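Local coordinates for lipoprotein (Mycoplasma mycoides subsp. capri, PDB 7ADK) that probably acts as a protease, carrying a Mycoplasma peptidase domain of the PA clan, at residues L785-K797 with D802-G814. Sequence-based numbering, arbitrary orientation.
Sequences LAVAFRSDGYDYK and DYKLGQYDLIYGG
Ser791 and Tyr808 sit opposite each other in an antiparallel hydrogen-bonded pair, Ser791 N giving 2.8 Å to Tyr808 O and Tyr808 N returning 3.0 Å to Ser791 O. CB of Ser791 rests over one face of the Tyr808 ring, toward its rim, as a CH-pi contact 3.9 Å from the centroid. A chi1 of 70° places CG of Tyr808 between its backbone N and carbonyl carbon, which turns the ring under Ser791 CB; its hydroxyl accepts from the backbone N of Leu745 in strand 737-747, with a weak second bond to Ala788 O. The Ser791 hydroxyl donates to Gly806 O (3.0 Å) while accepting from Gly793 N, closing an ST turn.

On the other side of the sheet, the extended Arg790 chain brings NH1 to the anti lone pair of Asp809 OD2 at 2.8 Å; the oxygen lies in the guanidinium plane, though that plane and the carboxylate stand 75° apart. Asp809 OD1 meanwhile takes the backbone N of Ile811 and Tyr812. Nearby, Leu810 CD1 reaches the edge of the Phe789 ring.

Farther along, Tyr796 and Tyr803 run side by side, rim to rim with planes 17° apart, and both hydroxyls bond Asp714. With Asp809 OD2 held by Arg790 and OD1 by the two backbone N-H groups, rotation of the carboxylate is probably restricted, and one buried aspartate ties the salt bridge to the turn that follows strand 807-809.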
loop_
_atom_site.group_PDB
_atom_site.type_symbol
_atom_site.label_atom_id
_atom_site.label_comp_id
_atom_site.label_asym_id
_atom_site.label_seq_id
_atom_site.Cartn_x
_atom_site.Cartn_y
_atom_site.Cartn_z
ATOM N N LEU B 785 1.031 -17.194 -17.832
ATOM C CA LEU B 785 0.711 -18.516 -18.354
ATOM C C LEU B 785 0.122 -19.450 -17.300
ATOM O O LEU B 785 0.631 -19.527 -16.182
ATOM C CB LEU B 785 1.979 -19.100 -18.970
ATOM C CG LEU B 785 2.515 -18.281 -20.158
ATOM C CD1 LEU B 785 3.980 -17.941 -19.957
ATOM C CD2 LEU B 785 2.357 -19.046 -21.456
ATOM N N ALA B 786 -0.926 -20.189 -17.665
ATOM C CA ALA B 786 -1.599 -21.146 -16.789
ATOM C C ALA B 786 -1.763 -22.548 -17.404
ATOM O O ALA B 786 -2.215 -22.682 -18.535
ATOM C CB ALA B 786 -2.930 -20.549 -16.333
ATOM N N VAL B 787 -1.446 -23.600 -16.650
ATOM C CA VAL B 787 -1.574 -25.013 -17.027
ATOM C C VAL B 787 -3.028 -25.442 -17.020
ATOM O O VAL B 787 -3.635 -25.451 -15.956
ATOM C CB VAL B 787 -0.791 -25.905 -16.047
ATOM C CG1 VAL B 787 -0.991 -27.396 -16.291
ATOM C CG2 VAL B 787 0.700 -25.652 -16.129
ATOM N N ALA B 788 -3.599 -25.875 -18.141
ATOM C CA ALA B 788 -4.896 -26.537 -18.091
ATOM C C ALA B 788 -4.747 -27.960 -17.527
ATOM O O ALA B 788 -3.877 -28.729 -17.939
ATOM C CB ALA B 788 -5.565 -26.501 -19.459
ATOM N N PHE B 789 -5.619 -28.343 -16.599
ATOM C CA PHE B 789 -5.643 -29.694 -16.016
ATOM C C PHE B 789 -6.034 -30.790 -17.016
ATOM O O PHE B 789 -5.611 -31.938 -16.901
ATOM C CB PHE B 789 -6.672 -29.755 -14.877
ATOM C CG PHE B 789 -6.503 -28.764 -13.756
ATOM C CD1 PHE B 789 -5.519 -28.964 -12.777
ATOM C CD2 PHE B 789 -7.345 -27.650 -13.677
ATOM C CE1 PHE B 789 -5.414 -28.070 -11.707
ATOM C CE2 PHE B 789 -7.209 -26.739 -12.624
ATOM C CZ PHE B 789 -6.266 -26.967 -11.623
ATOM N N ARG B 790 -6.898 -30.428 -17.959
ATOM C CA ARG B 790 -7.528 -31.308 -18.931
ATOM C C ARG B 790 -7.263 -30.787 -20.330
ATOM O O ARG B 790 -7.311 -29.587 -20.571
ATOM C CB ARG B 790 -9.016 -31.401 -18.604
ATOM C CG ARG B 790 -9.725 -32.481 -19.399
ATOM C CD ARG B 790 -11.178 -32.590 -19.002
ATOM N NE ARG B 790 -11.919 -33.501 -19.872
ATOM C CZ ARG B 790 -12.066 -34.796 -19.730
ATOM N NH1 ARG B 790 -11.521 -35.473 -18.775
ATOM N NH2 ARG B 790 -12.801 -35.457 -20.557
ATOM N N SER B 791 -7.002 -31.696 -21.250
ATOM C CA SER B 791 -6.876 -31.440 -22.673
ATOM C C SER B 791 -7.626 -32.518 -23.439
ATOM O O SER B 791 -7.421 -33.708 -23.239
ATOM C CB SER B 791 -5.411 -31.374 -23.092
ATOM O OG SER B 791 -5.259 -31.284 -24.476
ATOM N N ASP B 792 -8.455 -32.083 -24.369
ATOM C CA ASP B 792 -9.110 -32.896 -25.388
ATOM C C ASP B 792 -8.144 -33.385 -26.482
ATOM O O ASP B 792 -8.496 -34.202 -27.331
ATOM C CB ASP B 792 -10.181 -31.996 -25.986
ATOM C CG ASP B 792 -11.207 -32.670 -26.884
ATOM O OD1 ASP B 792 -11.762 -31.965 -27.758
ATOM O OD2 ASP B 792 -11.510 -33.856 -26.661
ATOM N N GLY B 793 -6.915 -32.868 -26.462
ATOM C CA GLY B 793 -5.948 -32.964 -27.531
ATOM C C GLY B 793 -6.298 -32.034 -28.679
ATOM O O GLY B 793 -7.346 -31.404 -28.709
ATOM N N TYR B 794 -5.388 -31.951 -29.638
ATOM C CA TYR B 794 -5.545 -31.218 -30.882
ATOM C C TYR B 794 -4.680 -31.887 -31.941
ATOM O O TYR B 794 -3.580 -32.357 -31.623
ATOM C CB TYR B 794 -5.161 -29.748 -30.707
ATOM C CG TYR B 794 -5.652 -28.880 -31.842
ATOM C CD1 TYR B 794 -6.943 -28.338 -31.787
ATOM C CD2 TYR B 794 -4.826 -28.617 -32.955
ATOM C CE1 TYR B 794 -7.407 -27.512 -32.822
ATOM C CE2 TYR B 794 -5.301 -27.826 -34.013
ATOM C CZ TYR B 794 -6.590 -27.262 -33.945
ATOM O OH TYR B 794 -7.076 -26.511 -34.959
ATOM N N ASP B 795 -5.151 -31.935 -33.180
ATOM C CA ASP B 795 -4.450 -32.561 -34.295
ATOM C C ASP B 795 -4.033 -31.497 -35.315
ATOM O O ASP B 795 -4.865 -30.720 -35.782
ATOM C CB ASP B 795 -5.361 -33.641 -34.892
ATOM C CG ASP B 795 -4.703 -34.508 -35.967
ATOM O OD1 ASP B 795 -3.701 -34.095 -36.584
ATOM O OD2 ASP B 795 -5.199 -35.627 -36.195
ATOM N N TYR B 796 -2.754 -31.473 -35.671
ATOM C CA TYR B 796 -2.148 -30.523 -36.601
ATOM C C TYR B 796 -2.043 -31.014 -38.058
ATOM O O TYR B 796 -1.356 -30.385 -38.859
ATOM C CB TYR B 796 -0.783 -30.117 -36.047
ATOM C CG TYR B 796 -0.817 -29.496 -34.668
ATOM C CD1 TYR B 796 -1.290 -28.185 -34.512
ATOM C CD2 TYR B 796 -0.326 -30.201 -33.554
ATOM C CE1 TYR B 796 -1.224 -27.561 -33.259
ATOM C CE2 TYR B 796 -0.274 -29.581 -32.294
ATOM C CZ TYR B 796 -0.688 -28.244 -32.153
ATOM O OH TYR B 796 -0.542 -27.572 -30.984
ATOM N N LYS B 797 -2.668 -32.137 -38.428
ATOM C CA LYS B 797 -2.745 -32.637 -39.816
ATOM C C LYS B 797 -1.358 -32.787 -40.461
ATOM O O LYS B 797 -1.126 -32.398 -41.598
ATOM C CB LYS B 797 -3.746 -31.805 -40.644
ATOM C CG LYS B 797 -5.215 -31.972 -40.221
ATOM C CD LYS B 797 -5.635 -31.088 -39.050
ATOM C CE LYS B 797 -7.088 -31.337 -38.639
ATOM N NZ LYS B 797 -7.437 -30.554 -37.434
ATOM N N ASP B 802 4.971 -35.908 -36.835
ATOM C CA ASP B 802 4.233 -36.872 -35.996
ATOM C C ASP B 802 3.647 -36.237 -34.706
ATOM O O ASP B 802 3.008 -36.915 -33.899
ATOM C CB ASP B 802 5.150 -38.065 -35.677
ATOM C CG ASP B 802 4.420 -39.290 -35.111
ATOM O OD1 ASP B 802 3.276 -39.574 -35.532
ATOM O OD2 ASP B 802 5.010 -40.017 -34.281
ATOM N N TYR B 803 3.847 -34.936 -34.482
ATOM C CA TYR B 803 3.430 -34.224 -33.269
ATOM C C TYR B 803 1.924 -33.915 -33.197
ATOM O O TYR B 803 1.272 -33.579 -34.184
ATOM C CB TYR B 803 4.226 -32.935 -33.137
ATOM C CG TYR B 803 3.905 -32.135 -31.893
ATOM C CD1 TYR B 803 4.362 -32.589 -30.648
ATOM C CD2 TYR B 803 3.101 -30.975 -31.978
ATOM C CE1 TYR B 803 3.984 -31.914 -29.478
ATOM C CE2 TYR B 803 2.738 -30.296 -30.810
ATOM C CZ TYR B 803 3.156 -30.779 -29.557
ATOM O OH TYR B 803 2.762 -30.164 -28.420
ATOM N N LYS B 804 1.394 -33.930 -31.970
ATOM C CA LYS B 804 0.015 -33.630 -31.581
ATOM C C LYS B 804 -0.006 -33.016 -30.176
ATOM O O LYS B 804 0.887 -33.290 -29.389
ATOM C CB LYS B 804 -0.833 -34.904 -31.709
ATOM C CG LYS B 804 -0.288 -36.173 -31.017
ATOM C CD LYS B 804 -0.860 -37.445 -31.658
ATOM C CE LYS B 804 -0.206 -37.741 -33.021
ATOM N NZ LYS B 804 -1.002 -38.664 -33.856
ATOM N N LEU B 805 -1.016 -32.206 -29.846
ATOM C CA LEU B 805 -1.101 -31.563 -28.519
ATOM C C LEU B 805 -1.239 -32.596 -27.385
ATOM O O LEU B 805 -0.800 -32.347 -26.268
ATOM C CB LEU B 805 -2.231 -30.512 -28.504
ATOM C CG LEU B 805 -2.688 -30.010 -27.114
ATOM C CD1 LEU B 805 -1.606 -29.259 -26.356
ATOM C CD2 LEU B 805 -3.865 -29.068 -27.252
ATOM N N GLY B 806 -1.807 -33.767 -27.655
ATOM C CA GLY B 806 -2.015 -34.823 -26.671
ATOM C C GLY B 806 -3.275 -34.632 -25.835
ATOM O O GLY B 806 -3.521 -33.566 -25.274
ATOM N N GLN B 807 -4.060 -35.698 -25.704
ATOM C CA GLN B 807 -5.279 -35.725 -24.901
ATOM C C GLN B 807 -5.003 -36.359 -23.536
ATOM O O GLN B 807 -4.555 -37.501 -23.441
ATOM C CB GLN B 807 -6.348 -36.491 -25.681
ATOM C CG GLN B 807 -7.676 -36.586 -24.929
ATOM C CD GLN B 807 -8.542 -37.671 -25.511
ATOM O OE1 GLN B 807 -8.506 -38.800 -25.057
ATOM N NE2 GLN B 807 -9.304 -37.404 -26.540
ATOM N N TYR B 808 -5.293 -35.624 -22.471
ATOM C CA TYR B 808 -4.944 -36.003 -21.114
ATOM C C TYR B 808 -5.858 -35.345 -20.081
ATOM O O TYR B 808 -6.392 -34.265 -20.294
ATOM C CB TYR B 808 -3.460 -35.674 -20.854
ATOM C CG TYR B 808 -3.082 -34.209 -20.760
ATOM C CD1 TYR B 808 -2.581 -33.521 -21.876
ATOM C CD2 TYR B 808 -3.185 -33.545 -19.528
ATOM C CE1 TYR B 808 -2.220 -32.170 -21.768
ATOM C CE2 TYR B 808 -2.841 -32.195 -19.421
ATOM C CZ TYR B 808 -2.372 -31.498 -20.542
ATOM O OH TYR B 808 -2.101 -30.172 -20.460
ATOM N N ASP B 809 -5.981 -35.968 -18.918
ATOM C CA ASP B 809 -6.512 -35.347 -17.714
ATOM C C ASP B 809 -5.611 -35.731 -16.541
ATOM O O ASP B 809 -5.460 -36.912 -16.240
ATOM C CB ASP B 809 -7.971 -35.771 -17.544
ATOM C CG ASP B 809 -8.691 -35.067 -16.397
ATOM O OD1 ASP B 809 -8.046 -34.762 -15.372
ATOM O OD2 ASP B 809 -9.914 -34.853 -16.538
ATOM N N LEU B 810 -4.959 -34.756 -15.914
ATOM C CA LEU B 810 -4.006 -34.996 -14.828
ATOM C C LEU B 810 -4.627 -34.965 -13.419
ATOM O O LEU B 810 -3.923 -35.175 -12.440
ATOM C CB LEU B 810 -2.676 -34.238 -15.042
ATOM C CG LEU B 810 -2.702 -32.760 -15.425
ATOM C CD1 LEU B 810 -3.260 -31.940 -14.285
ATOM C CD2 LEU B 810 -1.310 -32.280 -15.776
ATOM N N ILE B 811 -5.955 -34.860 -13.319
ATOM C CA ILE B 811 -6.737 -35.100 -12.097
ATOM C C ILE B 811 -7.428 -36.475 -12.154
ATOM O O ILE B 811 -7.337 -37.243 -11.202
ATOM C CB ILE B 811 -7.735 -33.946 -11.865
ATOM C CG1 ILE B 811 -7.044 -32.572 -11.767
ATOM C CG2 ILE B 811 -8.637 -34.182 -10.653
ATOM C CD1 ILE B 811 -6.189 -32.337 -10.540
ATOM N N TYR B 812 -8.080 -36.823 -13.271
ATOM C CA TYR B 812 -8.845 -38.078 -13.403
ATOM C C TYR B 812 -8.130 -39.207 -14.161
ATOM O O TYR B 812 -8.477 -40.370 -13.947
ATOM C CB TYR B 812 -10.220 -37.797 -14.018
ATOM C CG TYR B 812 -11.178 -37.043 -13.123
ATOM C CD1 TYR B 812 -12.032 -37.747 -12.262
ATOM C CD2 TYR B 812 -11.206 -35.641 -13.142
ATOM C CE1 TYR B 812 -12.923 -37.050 -11.430
ATOM C CE2 TYR B 812 -12.100 -34.940 -12.320
ATOM C CZ TYR B 812 -12.973 -35.645 -11.471
ATOM O OH TYR B 812 -13.870 -34.989 -10.702
ATOM N N GLY B 813 -7.134 -38.907 -14.995
ATOM C CA GLY B 813 -6.446 -39.880 -15.838
ATOM C C GLY B 813 -7.277 -40.359 -17.034
ATOM O O GLY B 813 -8.343 -39.829 -17.335
ATOM N N GLY B 814 -6.788 -41.390 -17.716
ATOM C CA GLY B 814 -7.555 -42.132 -18.724
ATOM C C GLY B 814 -7.750 -41.427 -20.066
ATOM O O GLY B 814 -8.644 -41.795 -20.823
#